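Local coordinates for lysosome-associated membrane glycoprotein 2 (PDB 5GV3) that supports lysosome biogenesis and autophagy and directly inhibits the proton channel TMEM175, which promotes lysosomal acidification, at residues S79-Y90 against V106-V117. Sequence-based numbering, arbitrary orientation.
With NAG (2-acetamido-2-deoxy-beta-D-glucopyranose), chain O.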
loop_
_atom_site.group_PDB
_atom_site.type_symbol
_atom_site.label_atom_id
_atom_site.label_comp_id
_atom_site.label_asym_id
_atom_site.label_seq_id
_atom_site.Cartn_x
_atom_site.Cartn_y
_atom_site.Cartn_z
ATOM N N SER A 79 9.992 11.228 13.408
ATOM C CA SER A 79 9.178 12.303 14.033
ATOM C C SER A 79 7.642 12.291 13.865
ATOM O O SER A 79 7.123 13.163 13.181
ATOM C CB SER A 79 9.680 13.683 13.573
ATOM O OG SER A 79 9.597 13.859 12.162
ATOM N N HIS A 80 6.893 11.394 14.523
ATOM C CA HIS A 80 7.395 10.259 15.298
ATOM C C HIS A 80 7.300 8.860 14.674
ATOM O O HIS A 80 7.837 7.913 15.237
ATOM C CB HIS A 80 6.737 10.222 16.674
ATOM C CG HIS A 80 7.559 10.872 17.735
ATOM N ND1 HIS A 80 8.500 10.173 18.463
ATOM C CD2 HIS A 80 7.641 12.157 18.145
ATOM C CE1 HIS A 80 9.091 10.993 19.310
ATOM N NE2 HIS A 80 8.592 12.205 19.135
ATOM N N TYR A 81 6.573 8.683 13.579
ATOM C CA TYR A 81 6.909 7.546 12.728
ATOM C C TYR A 81 6.562 7.918 11.302
ATOM O O TYR A 81 5.608 8.654 11.051
ATOM C CB TYR A 81 6.250 6.221 13.167
ATOM C CG TYR A 81 4.768 5.992 12.903
ATOM C CD1 TYR A 81 4.328 5.473 11.688
ATOM C CD2 TYR A 81 3.830 6.190 13.900
ATOM C CE1 TYR A 81 2.986 5.223 11.455
ATOM C CE2 TYR A 81 2.487 5.940 13.680
ATOM C CZ TYR A 81 2.070 5.460 12.456
ATOM O OH TYR A 81 0.736 5.211 12.242
ATOM N N SER A 82 7.387 7.448 10.375
ATOM C CA SER A 82 7.216 7.800 8.976
ATOM C C SER A 82 6.619 6.662 8.184
ATOM O O SER A 82 6.930 5.494 8.421
ATOM C CB SER A 82 8.551 8.227 8.357
ATOM O OG SER A 82 9.540 7.228 8.541
ATOM N N ILE A 83 5.756 7.028 7.243
ATOM C CA ILE A 83 5.227 6.111 6.253
ATOM C C ILE A 83 6.028 6.379 4.997
ATOM O O ILE A 83 5.986 7.477 4.449
ATOM C CB ILE A 83 3.730 6.323 6.004
ATOM C CG1 ILE A 83 2.941 6.141 7.298
ATOM C CG2 ILE A 83 3.227 5.358 4.957
ATOM C CD1 ILE A 83 1.514 6.545 7.169
ATOM N N HIS A 84 6.781 5.380 4.561
ATOM C CA HIS A 84 7.868 5.615 3.627
ATOM C C HIS A 84 8.062 4.407 2.691
ATOM O O HIS A 84 7.561 3.318 2.965
ATOM C CB HIS A 84 9.126 5.951 4.450
ATOM C CG HIS A 84 10.386 6.050 3.651
ATOM N ND1 HIS A 84 10.481 6.783 2.495
ATOM C CD2 HIS A 84 11.614 5.531 3.878
ATOM C CE1 HIS A 84 11.716 6.691 2.021
ATOM N NE2 HIS A 84 12.409 5.921 2.829
ATOM N N ASP A 85 8.786 4.606 1.592
ATOM C CA ASP A 85 9.161 3.519 0.686
ATOM C C ASP A 85 7.970 2.705 0.187
ATOM O O ASP A 85 8.000 1.477 0.205
ATOM C CB ASP A 85 10.148 2.561 1.359
ATOM C CG ASP A 85 11.431 3.240 1.776
ATOM O OD1 ASP A 85 11.960 4.066 1.012
ATOM O OD2 ASP A 85 11.911 2.947 2.882
ATOM N N ILE A 86 6.924 3.383 -0.254
ATOM C CA ILE A 86 5.815 2.682 -0.862
ATOM C C ILE A 86 6.269 2.211 -2.236
ATOM O O ILE A 86 6.716 3.007 -3.059
ATOM C CB ILE A 86 4.567 3.564 -0.990
ATOM C CG1 ILE A 86 4.125 4.060 0.386
ATOM C CG2 ILE A 86 3.439 2.796 -1.671
ATOM C CD1 ILE A 86 2.997 5.067 0.337
ATOM N N VAL A 87 6.196 0.905 -2.458
ATOM C CA VAL A 87 6.675 0.318 -3.702
ATOM C C VAL A 87 5.647 -0.631 -4.307
ATOM O O VAL A 87 5.085 -1.488 -3.620
ATOM C CB VAL A 87 7.988 -0.451 -3.483
ATOM C CG1 VAL A 87 8.381 -1.197 -4.741
ATOM C CG2 VAL A 87 9.099 0.495 -3.057
ATOM N N LEU A 88 5.411 -0.471 -5.602
ATOM C CA LEU A 88 4.567 -1.378 -6.362
ATOM C C LEU A 88 5.413 -2.129 -7.382
ATOM O O LEU A 88 6.205 -1.525 -8.104
ATOM C CB LEU A 88 3.448 -0.618 -7.071
ATOM C CG LEU A 88 2.518 -1.440 -7.962
ATOM C CD1 LEU A 88 1.557 -2.232 -7.109
ATOM C CD2 LEU A 88 1.760 -0.539 -8.925
ATOM N N SER A 89 5.263 -3.448 -7.423
ATOM C CA SER A 89 5.917 -4.252 -8.451
ATOM C C SER A 89 4.869 -4.991 -9.253
ATOM O O SER A 89 3.970 -5.622 -8.692
ATOM C CB SER A 89 6.912 -5.241 -7.846
ATOM O OG SER A 89 7.901 -4.564 -7.098
ATOM N N TYR A 90 4.950 -4.879 -10.571
ATOM C CA TYR A 90 4.010 -5.587 -11.421
ATOM C C TYR A 90 4.724 -6.357 -12.524
ATOM O O TYR A 90 5.773 -5.946 -13.018
ATOM C CB TYR A 90 2.956 -4.640 -12.000
ATOM C CG TYR A 90 3.457 -3.502 -12.855
ATOM C CD1 TYR A 90 3.885 -2.314 -12.281
ATOM C CD2 TYR A 90 3.469 -3.605 -14.241
ATOM C CE1 TYR A 90 4.319 -1.262 -13.060
ATOM C CE2 TYR A 90 3.911 -2.559 -15.032
ATOM C CZ TYR A 90 4.331 -1.390 -14.438
ATOM O OH TYR A 90 4.768 -0.348 -15.223
ATOM N N VAL A 106 9.370 -8.074 -14.375
ATOM C CA VAL A 106 8.867 -7.208 -13.332
ATOM C C VAL A 106 9.231 -5.757 -13.565
ATOM O O VAL A 106 10.340 -5.442 -13.977
ATOM C CB VAL A 106 9.401 -7.659 -11.961
ATOM C CG1 VAL A 106 8.934 -6.719 -10.850
ATOM C CG2 VAL A 106 8.944 -9.072 -11.692
ATOM N N HIS A 107 8.270 -4.875 -13.361
ATOM C CA HIS A 107 8.584 -3.465 -13.300
ATOM C C HIS A 107 8.257 -2.934 -11.916
ATOM O O HIS A 107 7.317 -3.388 -11.266
ATOM C CB HIS A 107 7.847 -2.671 -14.378
ATOM C CG HIS A 107 8.222 -3.055 -15.778
ATOM N ND1 HIS A 107 9.489 -2.842 -16.283
ATOM C CD2 HIS A 107 7.490 -3.554 -16.801
ATOM C CE1 HIS A 107 9.540 -3.252 -17.537
ATOM N NE2 HIS A 107 8.336 -3.673 -17.882
ATOM N N THR A 108 9.050 -1.973 -11.465
ATOM C CA THR A 108 8.920 -1.452 -10.114
ATOM C C THR A 108 8.775 0.062 -10.150
ATOM O O THR A 108 9.529 0.758 -10.827
ATOM C CB THR A 108 10.140 -1.837 -9.252
ATOM O OG1 THR A 108 10.288 -3.261 -9.241
ATOM C CG2 THR A 108 9.971 -1.349 -7.828
ATOM N N VAL A 109 7.755 0.568 -9.481
ATOM C CA VAL A 109 7.573 2.006 -9.384
ATOM C C VAL A 109 7.728 2.404 -7.931
ATOM O O VAL A 109 7.182 1.758 -7.037
ATOM C CB VAL A 109 6.213 2.453 -9.934
ATOM C CG1 VAL A 109 6.064 3.960 -9.829
ATOM C CG2 VAL A 109 6.076 2.003 -11.378
ATOM N N LYS A 110 8.505 3.452 -7.696
ATOM C CA LYS A 110 8.757 3.903 -6.340
ATOM C C LYS A 110 7.980 5.191 -6.058
ATOM O O LYS A 110 7.844 6.059 -6.924
ATOM C CB LYS A 110 10.260 4.089 -6.132
ATOM C CG LYS A 110 10.742 3.819 -4.717
ATOM C CD LYS A 110 12.261 3.720 -4.693
ATOM C CE LYS A 110 12.732 2.458 -5.418
ATOM N NZ LYS A 110 14.168 2.150 -5.182
ATOM N N ASN A 111 7.482 5.308 -4.836
ATOM C CA ASN A 111 6.732 6.480 -4.413
ATOM C C ASN A 111 7.608 7.332 -3.510
ATOM O O ASN A 111 8.134 6.840 -2.515
ATOM C CB ASN A 111 5.449 6.049 -3.688
ATOM C CG ASN A 111 4.474 7.189 -3.474
ATOM O OD1 ASN A 111 4.868 8.307 -3.146
ATOM N ND2 ASN A 111 3.184 6.905 -3.642
ATOM N N PRO A 112 7.805 8.608 -3.881
ATOM C CA PRO A 112 8.667 9.525 -3.120
ATOM C C PRO A 112 8.044 9.993 -1.813
ATOM O O PRO A 112 8.741 10.603 -1.003
ATOM C CB PRO A 112 8.852 10.711 -4.072
ATOM C CG PRO A 112 8.393 10.215 -5.426
ATOM C CD PRO A 112 7.326 9.219 -5.130
ATOM N N GLU A 113 6.759 9.711 -1.614
ATOM C CA GLU A 113 6.054 10.172 -0.423
ATOM C C GLU A 113 6.757 9.689 0.837
ATOM O O GLU A 113 7.223 8.553 0.916
ATOM C CB GLU A 113 4.592 9.706 -0.429
ATOM C CG GLU A 113 3.750 10.236 0.735
ATOM C CD GLU A 113 3.673 11.757 0.759
ATOM O OE1 GLU A 113 3.556 12.370 -0.324
ATOM O OE2 GLU A 113 3.739 12.341 1.861
ATOM N N ASN A 114 6.863 10.590 1.801
ATOM C CA ASN A 114 7.341 10.272 3.134
ATOM C C ASN A 114 6.430 10.998 4.098
ATOM O O ASN A 114 6.584 12.190 4.342
ATOM C CB ASN A 114 8.802 10.690 3.319
ATOM C CG ASN A 114 9.398 10.190 4.626
ATOM O OD1 ASN A 114 8.727 10.148 5.654
ATOM N ND2 ASN A 114 10.668 9.805 4.587
ATOM N N PHE A 115 5.473 10.268 4.648
ATOM C CA PHE A 115 4.424 10.910 5.407
ATOM C C PHE A 115 4.616 10.727 6.891
ATOM O O PHE A 115 5.134 9.717 7.360
ATOM C CB PHE A 115 3.052 10.384 4.992
ATOM C CG PHE A 115 1.910 11.189 5.541
ATOM C CD1 PHE A 115 1.725 12.509 5.153
ATOM C CD2 PHE A 115 1.021 10.631 6.443
ATOM C CE1 PHE A 115 0.672 13.255 5.653
ATOM C CE2 PHE A 115 -0.033 11.372 6.947
ATOM C CZ PHE A 115 -0.209 12.686 6.551
ATOM N N LYS A 116 4.180 11.731 7.624
ATOM C CA LYS A 116 4.399 11.767 9.044
ATOM C C LYS A 116 3.157 11.604 9.900
ATOM O O LYS A 116 2.148 12.261 9.678
ATOM C CB LYS A 116 5.114 13.057 9.378
ATOM C CG LYS A 116 6.113 12.773 10.388
ATOM C CD LYS A 116 6.889 11.575 9.928
ATOM C CE LYS A 116 8.094 11.448 10.745
ATOM N NZ LYS A 116 8.686 10.110 10.695
ATOM N N VAL A 117 3.246 10.702 10.874
ATOM C CA VAL A 117 2.132 10.426 11.766
ATOM C C VAL A 117 2.645 10.306 13.195
ATOM O O VAL A 117 3.644 9.627 13.452
ATOM C CB VAL A 117 1.391 9.125 11.368
ATOM C CG1 VAL A 117 0.293 8.807 12.366
ATOM C CG2 VAL A 117 0.804 9.250 9.973
HETATM C C1 NAG O . 12.284 0.121 3.935
HETATM C C2 NAG O . 13.389 0.138 4.995
HETATM C C3 NAG O . 14.610 -0.632 4.489
HETATM C C4 NAG O . 14.197 -2.014 3.986
HETATM C C5 NAG O . 13.041 -1.883 2.996
HETATM C C6 NAG O . 12.497 -3.201 2.502
HETATM C C7 NAG O . 14.458 1.854 6.410
HETATM C C8 NAG O . 14.725 3.322 6.582
HETATM N N2 NAG O . 13.747 1.514 5.331
HETATM O O3 NAG O . 15.578 -0.751 5.524
HETATM O O4 NAG O . 15.295 -2.654 3.346
HETATM O O5 NAG O . 11.954 -1.206 3.630
HETATM O O6 NAG O . 11.278 -3.005 1.796
HETATM O O7 NAG O . 14.876 1.021 7.206
HETATM O O HOH W 1 6.879 6.135 -0.416
HETATM O O HOH W 2 5.167 3.224 -5.252
#
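The Tyr90 ring carries His107 CB over one face, 4.0 Å from the ring centroid in a CH-pi contact, while Val109 CG2 meets the rim near the ring plane. Chi1 of 60° sets Tyr90 CG between its own N and C, swinging the phenol across to the 106-117 strand. The His107 imidazole lies obliquely, its edge facing Tyr90 CE2. At the far end Tyr81 repeats the pattern, with Val117 CB over one face, 4.2 Å from the centroid, and Val117 CG1 beside the hydroxyl, which Ala147 N bonds. The His84 ring lies between Asp85 CG on one face and Asn114 ND2 above the rim of the opposite face, amide and ring planes 19° apart, with Glu113 O at its edge; His84 ND1 is buried here without a partner. On the other face of the sheet Val87 CG1 presses tightly on Thr108 CG2 at 3.5 Å. Asp85 OD2 accepts from Asn73 ND2 and, weakly, from N2 of the N-acetylglucosamine on Asn73 at 3.4 Å. Paired backbone bonds form two ladders, Ile83 with Phe115 in one, Leu88 with Val109 and Tyr90 with His107 in the other. The register slips by one between Ile83 and Val87, where a water accepts from Ile86 N and donates to Glu113 O, and Asn111 OD1 takes Glu113 N at 2.8 Å in an Asx turn. Strand 106-117 is outermost in this four-stranded antiparallel sheet of the first lumenal domain, which packs through Ile83, Ile86, Leu88 and Val109 on strand 136-146 of the other sheet, as in the beta-prism fold of LAMP luminal domains.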